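Local coordinates for envelope glycoprotein (PDB 5ZKX) that probably fuses the viral envelope with a host membrane, as a gp64-like class III fusion glycoprotein, here in its trimeric postfusion form, at residues 345-348 against 352-355; 324-327 against 332-335; 30-35 against 243-248; 152-157 against 255-260. All coordinates share one frame; numbering follows the deposited sequence.

In the fold
The contacts form two groups far apart on an elongated chain. Interactions 1 and 2 lie together at one end, with centres 10 Å apart. Phe346 CE1 packs on Ser324 OG at 3.3 Å, and Phe352 CZ on Ile334 CD1 at 3.8 Å, so the hairpin of interaction 1 rests on the helix turn of interaction 2. Both touch the second subunit. Interactions 3 and 4 lie nearer the chain's centre, 11 Å apart between centres. Strands 26-36 and 256-260 are neighbours in one sheet, and Thr33 N probably bonds to Lys259 O at 2.8 Å. Interactions 2 and 4 are about 66 Å apart between centres; helix 284-329 provides much of the chain's length.

Interaction 1 of 4, residues 345-348 against 352-355; sequences KFIS and FMVS
Phe346 and Phe352 lie side by side on one face of a two-stranded ribbon. They form a non-hydrogen-bonded antiparallel pair. The rings are oblique, with their planes at 59°. Phe352 CB sits over the centre of the Phe346 ring, 3.5 Å from its centroid, and makes a CH-pi contact. Further out, Phe352 CD1 reaches Phe346 CE1 at 3.4 Å. It comes in over the face of the Phe346 ring, while Phe346 CE1 stands at the edge of the Phe352 ring. The first torsions differ: Phe352 CG lies between its backbone N and carbonyl carbon (chi1 60°), whereas Phe346 CG is anti to its carbonyl carbon. Both side chains point the same way, and the different first torsions set Phe352 CB, not its ring, over the centre of the Phe346 ring. Lys328 adds a cation-pi contact to Phe346. Phe13 and Phe15 of the second subunit pack on Phe352.

Lys345 and Met353 form the hydrogen-bonded pair, with side chains on the other face. Met353 N gives a nearly straight bond to Lys345 O, 2.7 Å long. Lys345 N returns a more bent one to Met353 O, at 3.0 Å. Met353 CG meets Ile347 CG2 at 3.5 Å, where the two side chains cross at a slant. Together the two bonds and the paired rings make up the closing end of an antiparallel beta hairpin, strands 342-346 and 352-356.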
loop_
_atom_site.group_PDB
_atom_site.type_symbol
_atom_site.label_atom_id
_atom_site.label_comp_id
_atom_site.label_asym_id
_atom_site.label_seq_id
_atom_site.Cartn_x
_atom_site.Cartn_y
_atom_site.Cartn_z
ATOM N N LYS A 345 23.498 2.933 -61.269
ATOM C CA LYS A 345 23.034 2.541 -62.599
ATOM C C LYS A 345 22.204 1.276 -62.438
ATOM O O LYS A 345 22.736 0.233 -62.046
ATOM C CB LYS A 345 24.205 2.317 -63.555
ATOM C CG LYS A 345 23.793 2.058 -65.002
ATOM C CD LYS A 345 24.912 2.414 -65.974
ATOM C CE LYS A 345 24.512 2.128 -67.416
ATOM N NZ LYS A 345 23.228 2.787 -67.788
ATOM N N PHE A 346 20.912 1.367 -62.739
ATOM C CA PHE A 346 19.997 0.257 -62.511
ATOM C C PHE A 346 20.066 -0.748 -63.654
ATOM O O PHE A 346 19.989 -0.376 -64.829
ATOM C CB PHE A 346 18.568 0.770 -62.343
ATOM C CG PHE A 346 18.286 1.332 -60.982
ATOM C CD1 PHE A 346 17.532 0.616 -60.067
ATOM C CD2 PHE A 346 18.776 2.579 -60.615
ATOM C CE1 PHE A 346 17.269 1.130 -58.813
ATOM C CE2 PHE A 346 18.517 3.101 -59.362
ATOM C CZ PHE A 346 17.763 2.375 -58.459
ATOM N N ILE A 347 20.221 -2.024 -63.302
ATOM C CA ILE A 347 20.190 -3.112 -64.273
ATOM C C ILE A 347 18.792 -3.710 -64.296
ATOM O O ILE A 347 18.542 -4.725 -64.956
ATOM C CB ILE A 347 21.241 -4.181 -63.946
ATOM C CG1 ILE A 347 20.846 -4.942 -62.680
ATOM C CG2 ILE A 347 22.612 -3.549 -63.813
ATOM C CD1 ILE A 347 21.573 -6.260 -62.515
ATOM N N SER A 348 17.876 -3.074 -63.579
ATOM C CA SER A 348 16.520 -3.566 -63.395
ATOM C C SER A 348 15.738 -2.498 -62.643
ATOM O O SER A 348 16.340 -1.646 -61.981
ATOM C CB SER A 348 16.504 -4.900 -62.626
ATOM O OG SER A 348 15.230 -5.189 -62.087
ATOM N N PHE A 352 20.390 -2.357 -59.030
ATOM C CA PHE A 352 21.321 -1.373 -59.566
ATOM C C PHE A 352 22.752 -1.745 -59.202
ATOM O O PHE A 352 23.006 -2.483 -58.247
ATOM C CB PHE A 352 21.004 0.051 -59.066
ATOM C CG PHE A 352 21.053 0.208 -57.566
ATOM C CD1 PHE A 352 19.886 0.227 -56.823
ATOM C CD2 PHE A 352 22.259 0.371 -56.904
ATOM C CE1 PHE A 352 19.920 0.375 -55.447
ATOM C CE2 PHE A 352 22.298 0.521 -55.529
ATOM C CZ PHE A 352 21.126 0.524 -54.801
ATOM N N MET A 353 23.687 -1.205 -59.979
ATOM C CA MET A 353 25.113 -1.306 -59.712
ATOM C C MET A 353 25.651 0.048 -59.268
ATOM O O MET A 353 25.010 1.087 -59.444
ATOM C CB MET A 353 25.883 -1.787 -60.946
ATOM C CG MET A 353 25.298 -3.009 -61.614
ATOM S SD MET A 353 25.564 -4.523 -60.680
ATOM C CE MET A 353 27.298 -4.835 -60.965
ATOM N N VAL A 354 26.854 0.026 -58.705
ATOM C CA VAL A 354 27.435 1.188 -58.049
ATOM C C VAL A 354 28.840 1.415 -58.588
ATOM O O VAL A 354 29.635 0.474 -58.682
ATOM C CB VAL A 354 27.458 1.006 -56.519
ATOM C CG1 VAL A 354 28.586 1.810 -55.899
ATOM C CG2 VAL A 354 26.110 1.395 -55.927
ATOM N N SER A 355 29.143 2.665 -58.940
ATOM C CA SER A 355 30.457 3.067 -59.409
ATOM C C SER A 355 31.033 4.144 -58.496
ATOM O O SER A 355 30.291 4.982 -57.977
ATOM C CB SER A 355 30.395 3.593 -60.849
ATOM O OG SER A 355 30.078 2.548 -61.752
#

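Interaction 2 of 4, residues 324-327 against 332-335; sequences SSLA and RLIG
Leu333 and Ala327 meet where the chain turns back between two helices, the long helix 284-329 and the short helix 333-338. This is a chain reversal between two consecutive helices. Ala327 and Leu333 have the most surface buried by it, and their CA atoms are 5.6 Å apart. Both side chains start toward the opposite segment. No hydrogen bond crosses; the side chains meet through apolar atoms.

Leu333 makes its contacts through one branch. Its CD2 methyl lies 3.7 Å from Leu326 CG and 3.7 Å from Leu326 CD2. The two leucine side chains cross at about a right angle, so the methyl presses against the branch point of its partner. The same methyl is 4.3 Å from Ala327 CB, a looser contact. With Leu333 CG anti to the backbone N (chi1 168°) and chi2 at 68°, CD2 is the branch that reaches the long helix.

All the touching residues are buried, and neighbouring subunits help to enclose them. Leu333 packs on Ser325 of the second subunit. Leu326 packs on Met322 of the second subunit and on Leu326 of the third, consistent with a trimeric helical core at this point. Ala327 has a second partner in Ile334, which lays its longer branch against the methyl. The Ala327 CB methyl lies 3.6 Å from Ile334 CG1 and 3.7 Å from Ile334 CD1.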
loop_
_atom_site.group_PDB
_atom_site.type_symbol
_atom_site.label_atom_id
_atom_site.label_comp_id
_atom_site.label_asym_id
_atom_site.label_seq_id
_atom_site.Cartn_x
_atom_site.Cartn_y
_atom_site.Cartn_z
ATOM N N SER A 324 14.285 4.461 -55.498
ATOM C CA SER A 324 14.564 3.636 -56.668
ATOM C C SER A 324 14.068 4.302 -57.944
ATOM O O SER A 324 14.674 4.140 -59.009
ATOM C CB SER A 324 13.928 2.259 -56.499
ATOM O OG SER A 324 14.258 1.410 -57.582
ATOM N N SER A 325 12.981 5.066 -57.853
ATOM C CA SER A 325 12.479 5.799 -59.007
ATOM C C SER A 325 13.314 7.047 -59.282
ATOM O O SER A 325 13.704 7.302 -60.424
ATOM C CB SER A 325 11.016 6.172 -58.785
ATOM O OG SER A 325 10.495 6.857 -59.905
ATOM N N LEU A 326 13.606 7.831 -58.243
ATOM C CA LEU A 326 14.305 9.095 -58.451
ATOM C C LEU A 326 15.784 8.887 -58.746
ATOM O O LEU A 326 16.376 9.661 -59.507
ATOM C CB LEU A 326 14.130 10.001 -57.232
ATOM C CG LEU A 326 14.861 11.342 -57.272
ATOM C CD1 LEU A 326 14.462 12.141 -58.502
ATOM C CD2 LEU A 326 14.587 12.136 -56.006
ATOM N N ALA A 327 16.400 7.855 -58.162
ATOM C CA ALA A 327 17.820 7.616 -58.393
ATOM C C ALA A 327 18.114 7.201 -59.827
ATOM O O ALA A 327 19.266 7.302 -60.262
ATOM C CB ALA A 327 18.346 6.555 -57.431
ATOM N N ARG A 332 23.430 10.311 -58.724
ATOM C CA ARG A 332 24.254 10.638 -57.569
ATOM C C ARG A 332 23.465 10.660 -56.267
ATOM O O ARG A 332 24.056 10.877 -55.204
ATOM C CB ARG A 332 24.940 11.990 -57.775
ATOM C CG ARG A 332 25.873 12.033 -58.968
ATOM C CD ARG A 332 27.009 11.038 -58.815
ATOM N NE ARG A 332 27.696 11.195 -57.538
ATOM C CZ ARG A 332 28.632 12.108 -57.300
ATOM N NH1 ARG A 332 29.001 12.952 -58.252
ATOM N NH2 ARG A 332 29.200 12.178 -56.104
ATOM N N LEU A 333 22.151 10.427 -56.326
ATOM C CA LEU A 333 21.301 10.574 -55.149
ATOM C C LEU A 333 21.616 9.518 -54.097
ATOM O O LEU A 333 21.780 9.836 -52.914
ATOM C CB LEU A 333 19.830 10.502 -55.560
ATOM C CG LEU A 333 18.811 10.348 -54.433
ATOM C CD1 LEU A 333 18.753 11.611 -53.583
ATOM C CD2 LEU A 333 17.440 10.011 -54.993
ATOM N N ILE A 334 21.700 8.251 -54.512
ATOM C CA ILE A 334 21.957 7.166 -53.568
ATOM C C ILE A 334 23.272 7.397 -52.832
ATOM O O ILE A 334 23.401 7.082 -51.643
ATOM C CB ILE A 334 21.936 5.813 -54.302
ATOM C CG1 ILE A 334 20.519 5.506 -54.788
ATOM C CG2 ILE A 334 22.444 4.695 -53.407
ATOM C CD1 ILE A 334 20.399 4.202 -55.541
ATOM N N GLY A 335 24.260 7.970 -53.519
ATOM C CA GLY A 335 25.505 8.306 -52.852
ATOM C C GLY A 335 25.342 9.413 -51.828
ATOM O O GLY A 335 26.010 9.413 -50.789
#

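Interaction 3 of 4, residues 30-35 against 243-248; sequences IKVTKT and FEFPSS
Phe245 points its ring at Ile30 and Val32. Its CB leaves the backbone toward strand 26-36, and CG is set opposite the backbone N (chi1 -155°), which extends the ring toward that strand. One side of the ring, at CD1, lies in the plane of the Phe243 ring and at its edge. There Phe245 CD1 is 3.8 Å from Phe243 CE2. The next atom on that side is CE1. It meets the side chain of Tyr258, at CB. On the other side, CD2 leads on to CE2. Phe245 CE2 lies 4.3 Å from Ile30 CG2. The side chain of Asn260 also packs near this atom, through its CB.

The two segments belong to one mixed sheet but are not neighbours in it. Strands 200-210 and 234-238 come between 26-36 and 241-245. The nearest CA atoms, Ile30 and Phe245, are nevertheless only 9.9 Å apart. This is consistent with a strongly curled sheet, with the ring packed on its inner side. Phe234 and Cys236 from the intervening strand also pack on Phe245.

At the tip, Phe245 CZ meets Val32 CG1 at 4.1 Å. The two side chains come from opposite directions. Val32 has CG1 anti to its carbonyl carbon (chi1 -60°), which brings this methyl to the ring. Both methyls, Val32 CG1 and Ile30 CG2, approach the ring obliquely. No hydrogen bond crosses this contact. Val32 is instead tied by backbone bonds to Lys204 in the adjacent strand.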
loop_
_atom_site.group_PDB
_atom_site.type_symbol
_atom_site.label_atom_id
_atom_site.label_comp_id
_atom_site.label_asym_id
_atom_site.label_seq_id
_atom_site.Cartn_x
_atom_site.Cartn_y
_atom_site.Cartn_z
ATOM N N ILE A 30 1.419 26.012 -13.535
ATOM C CA ILE A 30 0.376 26.729 -12.811
ATOM C C ILE A 30 1.000 27.462 -11.632
ATOM O O ILE A 30 1.641 26.848 -10.771
ATOM C CB ILE A 30 -0.733 25.772 -12.354
ATOM C CG1 ILE A 30 -1.428 25.165 -13.576
ATOM C CG2 ILE A 30 -1.735 26.501 -11.472
ATOM C CD1 ILE A 30 -2.679 24.384 -13.249
ATOM N N LYS A 31 0.813 28.778 -11.594
ATOM C CA LYS A 31 1.369 29.612 -10.536
ATOM C C LYS A 31 0.464 29.545 -9.312
ATOM O O LYS A 31 -0.722 29.883 -9.391
ATOM C CB LYS A 31 1.514 31.050 -11.030
ATOM C CG LYS A 31 2.363 31.948 -10.156
ATOM C CD LYS A 31 2.319 33.372 -10.676
ATOM C CE LYS A 31 3.327 34.263 -9.970
ATOM N NZ LYS A 31 3.238 35.670 -10.455
ATOM N N VAL A 32 1.019 29.104 -8.182
ATOM C CA VAL A 32 0.247 28.863 -6.971
ATOM C C VAL A 32 0.980 29.450 -5.773
ATOM O O VAL A 32 2.201 29.636 -5.785
ATOM C CB VAL A 32 -0.018 27.356 -6.734
ATOM C CG1 VAL A 32 -0.799 26.749 -7.886
ATOM C CG2 VAL A 32 1.295 26.610 -6.525
ATOM N N THR A 33 0.212 29.747 -4.732
ATOM C CA THR A 33 0.763 29.967 -3.403
ATOM C C THR A 33 0.694 28.645 -2.646
ATOM O O THR A 33 -0.377 28.038 -2.544
ATOM C CB THR A 33 0.004 31.067 -2.664
ATOM O OG1 THR A 33 0.431 32.347 -3.148
ATOM C CG2 THR A 33 0.272 30.990 -1.170
ATOM N N LYS A 34 1.834 28.190 -2.140
ATOM C CA LYS A 34 1.945 26.885 -1.504
ATOM C C LYS A 34 2.173 27.082 -0.011
ATOM O O LYS A 34 3.167 27.695 0.392
ATOM C CB LYS A 34 3.078 26.072 -2.129
ATOM C CG LYS A 34 3.246 24.679 -1.556
ATOM C CD LYS A 34 4.550 24.066 -2.023
ATOM C CE LYS A 34 4.866 22.786 -1.275
ATOM N NZ LYS A 34 6.116 22.152 -1.785
ATOM N N THR A 35 1.252 26.568 0.800
ATOM C CA THR A 35 1.299 26.717 2.249
ATOM C C THR A 35 1.776 25.420 2.888
ATOM O O THR A 35 1.220 24.352 2.618
ATOM C CB THR A 35 -0.080 27.091 2.795
ATOM O OG1 THR A 35 -0.638 28.146 2.003
ATOM C CG2 THR A 35 0.022 27.543 4.245
ATOM N N PHE A 243 -1.367 15.071 -7.410
ATOM C CA PHE A 243 -2.725 15.385 -6.994
ATOM C C PHE A 243 -3.495 15.981 -8.159
ATOM O O PHE A 243 -2.918 16.595 -9.059
ATOM C CB PHE A 243 -2.731 16.361 -5.812
ATOM C CG PHE A 243 -1.927 17.610 -6.053
ATOM C CD1 PHE A 243 -0.556 17.623 -5.848
ATOM C CD2 PHE A 243 -2.541 18.774 -6.479
ATOM C CE1 PHE A 243 0.184 18.766 -6.073
ATOM C CE2 PHE A 243 -1.805 19.922 -6.701
ATOM C CZ PHE A 243 -0.443 19.915 -6.499
ATOM N N GLU A 244 -4.809 15.796 -8.116
ATOM C CA GLU A 244 -5.728 16.396 -9.073
ATOM C C GLU A 244 -6.074 17.806 -8.606
ATOM O O GLU A 244 -6.665 17.981 -7.536
ATOM C CB GLU A 244 -6.983 15.535 -9.193
ATOM C CG GLU A 244 -7.765 15.695 -10.468
ATOM C CD GLU A 244 -8.896 14.692 -10.559
ATOM O OE1 GLU A 244 -8.623 13.475 -10.481
ATOM O OE2 GLU A 244 -10.062 15.119 -10.689
ATOM N N PHE A 245 -5.695 18.806 -9.394
ATOM C CA PHE A 245 -5.975 20.188 -9.016
ATOM C C PHE A 245 -7.441 20.515 -9.286
ATOM O O PHE A 245 -7.919 20.312 -10.406
ATOM C CB PHE A 245 -5.068 21.151 -9.773
ATOM C CG PHE A 245 -4.860 22.460 -9.072
ATOM C CD1 PHE A 245 -4.451 22.496 -7.752
ATOM C CD2 PHE A 245 -5.074 23.656 -9.732
ATOM C CE1 PHE A 245 -4.261 23.696 -7.103
ATOM C CE2 PHE A 245 -4.884 24.863 -9.087
ATOM C CZ PHE A 245 -4.476 24.882 -7.771
ATOM N N PRO A 246 -8.172 21.040 -8.300
ATOM C CA PRO A 246 -9.635 21.099 -8.407
ATOM C C PRO A 246 -10.155 22.226 -9.282
ATOM O O PRO A 246 -9.391 22.937 -9.941
ATOM C CB PRO A 246 -10.070 21.294 -6.952
ATOM C CG PRO A 246 -8.963 22.101 -6.367
ATOM C CD PRO A 246 -7.691 21.614 -7.032
ATOM N N SER A 247 -11.479 22.381 -9.277
ATOM C CA SER A 247 -12.132 23.386 -10.109
ATOM C C SER A 247 -11.727 24.800 -9.704
ATOM O O SER A 247 -11.305 25.603 -10.543
ATOM C CB SER A 247 -13.648 23.214 -10.015
ATOM O OG SER A 247 -14.043 22.986 -8.671
ATOM N N SER A 248 -11.846 25.120 -8.419
ATOM C CA SER A 248 -11.672 26.482 -7.933
ATOM C C SER A 248 -10.217 26.857 -7.673
ATOM O O SER A 248 -9.960 27.946 -7.150
ATOM C CB SER A 248 -12.492 26.679 -6.660
ATOM O OG SER A 248 -12.379 25.544 -5.817
#

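Interaction 4 of 4, residues 152-157 against 255-260; sequences VRLVAS and DACYKN
Asp255 opens the segment and meets Leu154 through its backbone. Asp255 O lies 3.9 Å from Leu154 CD1. The aspartate side chain starts away from segment 152-157, and its OD2 forms a salt bridge with Lys413. Arg153 is oppositely charged, but Arg153 NH1 is 6.5 Å from Asp255 OD1.

Ala256 follows and also offers its main chain. Ala256 CA is 3.8 Å from Leu154 CD1, so one methyl spans two successive residues. The Ala256 methyl itself points away, to Lys34 and Thr36 on strand 26-36.

Cys257 is next, and its side chain heads toward Leu154. Cys257 SG lies 3.9 Å from Leu154 CB and 4.0 Å from Leu154 CD1. With SG anti to the carbonyl carbon (chi1 -63°), the sulfur is turned to Leu154. It is bonded to Cys252 in a disulfide. Leu154 thus packs its inner carbon and one methyl against this sulfur. Its backbone O accepts a hydrogen bond from Trp273 NE1.

Cys257 is already bonded to Thr35 in the larger sheet, and from Tyr258 the strand continues in it, away from Leu154. The Tyr258 ring stacks on Phe243. No hydrogen bond joins the two segments, and no other subunit touches them. Leu154 sits on the edge strand 153-155 of a small three-stranded antiparallel sheet. Its contact is a sheet-to-sheet junction, made against a strand of the larger mixed sheet that the disulfide links to strand 250-252.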
loop_
_atom_site.group_PDB
_atom_site.type_symbol
_atom_site.label_atom_id
_atom_site.label_comp_id
_atom_site.label_asym_id
_atom_site.label_seq_id
_atom_site.Cartn_x
_atom_site.Cartn_y
_atom_site.Cartn_z
ATOM N N VAL A 152 3.103 17.843 11.433
ATOM C CA VAL A 152 1.871 18.611 11.554
ATOM C C VAL A 152 1.223 18.720 10.181
ATOM O O VAL A 152 1.909 18.896 9.166
ATOM C CB VAL A 152 2.159 19.996 12.168
ATOM C CG1 VAL A 152 1.080 21.002 11.797
ATOM C CG2 VAL A 152 2.276 19.878 13.677
ATOM N N ARG A 153 -0.102 18.596 10.144
ATOM C CA ARG A 153 -0.864 18.600 8.904
ATOM C C ARG A 153 -1.698 19.873 8.793
ATOM O O ARG A 153 -1.771 20.686 9.719
ATOM C CB ARG A 153 -1.765 17.361 8.814
ATOM C CG ARG A 153 -1.087 16.112 8.247
ATOM C CD ARG A 153 0.059 15.660 9.119
ATOM N NE ARG A 153 0.204 14.210 9.154
ATOM C CZ ARG A 153 1.040 13.526 8.383
ATOM N NH1 ARG A 153 1.809 14.160 7.508
ATOM N NH2 ARG A 153 1.111 12.206 8.490
ATOM N N LEU A 154 -2.338 20.035 7.637
ATOM C CA LEU A 154 -3.124 21.222 7.328
ATOM C C LEU A 154 -4.565 20.832 7.029
ATOM O O LEU A 154 -4.816 19.943 6.209
ATOM C CB LEU A 154 -2.521 21.977 6.139
ATOM C CG LEU A 154 -1.281 22.825 6.438
ATOM C CD1 LEU A 154 -0.458 23.050 5.180
ATOM C CD2 LEU A 154 -1.675 24.150 7.064
ATOM N N VAL A 155 -5.507 21.496 7.699
ATOM C CA VAL A 155 -6.929 21.325 7.414
ATOM C C VAL A 155 -7.523 22.682 7.071
ATOM O O VAL A 155 -6.814 23.693 7.069
ATOM C CB VAL A 155 -7.676 20.679 8.593
ATOM C CG1 VAL A 155 -7.242 19.236 8.766
ATOM C CG2 VAL A 155 -7.448 21.480 9.864
ATOM N N ALA A 156 -8.822 22.722 6.776
ATOM C CA ALA A 156 -9.464 23.965 6.360
ATOM C C ALA A 156 -10.520 24.450 7.345
ATOM O O ALA A 156 -10.411 25.575 7.838
ATOM C CB ALA A 156 -10.072 23.794 4.965
ATOM N N SER A 157 -11.539 23.643 7.648
ATOM C CA SER A 157 -12.695 24.074 8.440
ATOM C C SER A 157 -13.386 25.299 7.843
ATOM O O SER A 157 -14.125 26.001 8.538
ATOM C CB SER A 157 -12.306 24.353 9.898
ATOM O OG SER A 157 -13.122 25.369 10.458
ATOM N N ASP A 255 0.279 17.641 3.937
ATOM C CA ASP A 255 1.470 18.413 4.258
ATOM C C ASP A 255 1.499 19.795 3.620
ATOM O O ASP A 255 2.353 20.607 3.992
ATOM C CB ASP A 255 2.727 17.644 3.837
ATOM C CG ASP A 255 2.700 17.246 2.375
ATOM O OD1 ASP A 255 1.605 17.241 1.783
ATOM O OD2 ASP A 255 3.772 16.942 1.814
ATOM N N ALA A 256 0.602 20.088 2.679
ATOM C CA ALA A 256 0.673 21.362 1.977
ATOM C C ALA A 256 -0.671 21.691 1.344
ATOM O O ALA A 256 -1.461 20.800 1.022
ATOM C CB ALA A 256 1.769 21.347 0.904
ATOM N N CYS A 257 -0.914 22.989 1.174
ATOM C CA CYS A 257 -2.076 23.505 0.466
ATOM C C CYS A 257 -1.612 24.290 -0.752
ATOM O O CYS A 257 -0.595 24.993 -0.700
ATOM C CB CYS A 257 -2.932 24.395 1.368
ATOM S SG CYS A 257 -3.636 23.537 2.784
ATOM N N TYR A 258 -2.354 24.159 -1.851
ATOM C CA TYR A 258 -2.031 24.814 -3.112
ATOM C C TYR A 258 -3.196 25.701 -3.517
ATOM O O TYR A 258 -4.287 25.200 -3.809
ATOM C CB TYR A 258 -1.740 23.787 -4.207
ATOM C CG TYR A 258 -0.589 22.863 -3.894
ATOM C CD1 TYR A 258 -0.809 21.620 -3.314
ATOM C CD2 TYR A 258 0.716 23.230 -4.181
ATOM C CE1 TYR A 258 0.241 20.771 -3.026
ATOM C CE2 TYR A 258 1.771 22.389 -3.898
ATOM C CZ TYR A 258 1.530 21.161 -3.321
ATOM O OH TYR A 258 2.579 20.319 -3.039
ATOM N N LYS A 259 -2.968 27.009 -3.540
ATOM C CA LYS A 259 -3.986 27.963 -3.950
ATOM C C LYS A 259 -3.536 28.665 -5.218
ATOM O O LYS A 259 -2.437 29.226 -5.274
ATOM C CB LYS A 259 -4.276 28.993 -2.859
ATOM C CG LYS A 259 -5.570 29.758 -3.101
ATOM C CD LYS A 259 -5.834 30.765 -2.006
ATOM C CE LYS A 259 -7.307 31.108 -1.930
ATOM N NZ LYS A 259 -7.540 32.400 -1.233
ATOM N N ASN A 260 -4.389 28.628 -6.230
ATOM C CA ASN A 260 -4.119 29.331 -7.470
ATOM C C ASN A 260 -4.320 30.823 -7.260
ATOM O O ASN A 260 -5.425 31.261 -6.922
ATOM C CB ASN A 260 -5.043 28.810 -8.567
ATOM C CG ASN A 260 -4.639 29.276 -9.945
ATOM O OD1 ASN A 260 -3.494 29.657 -10.174
ATOM N ND2 ASN A 260 -5.583 29.250 -10.876
#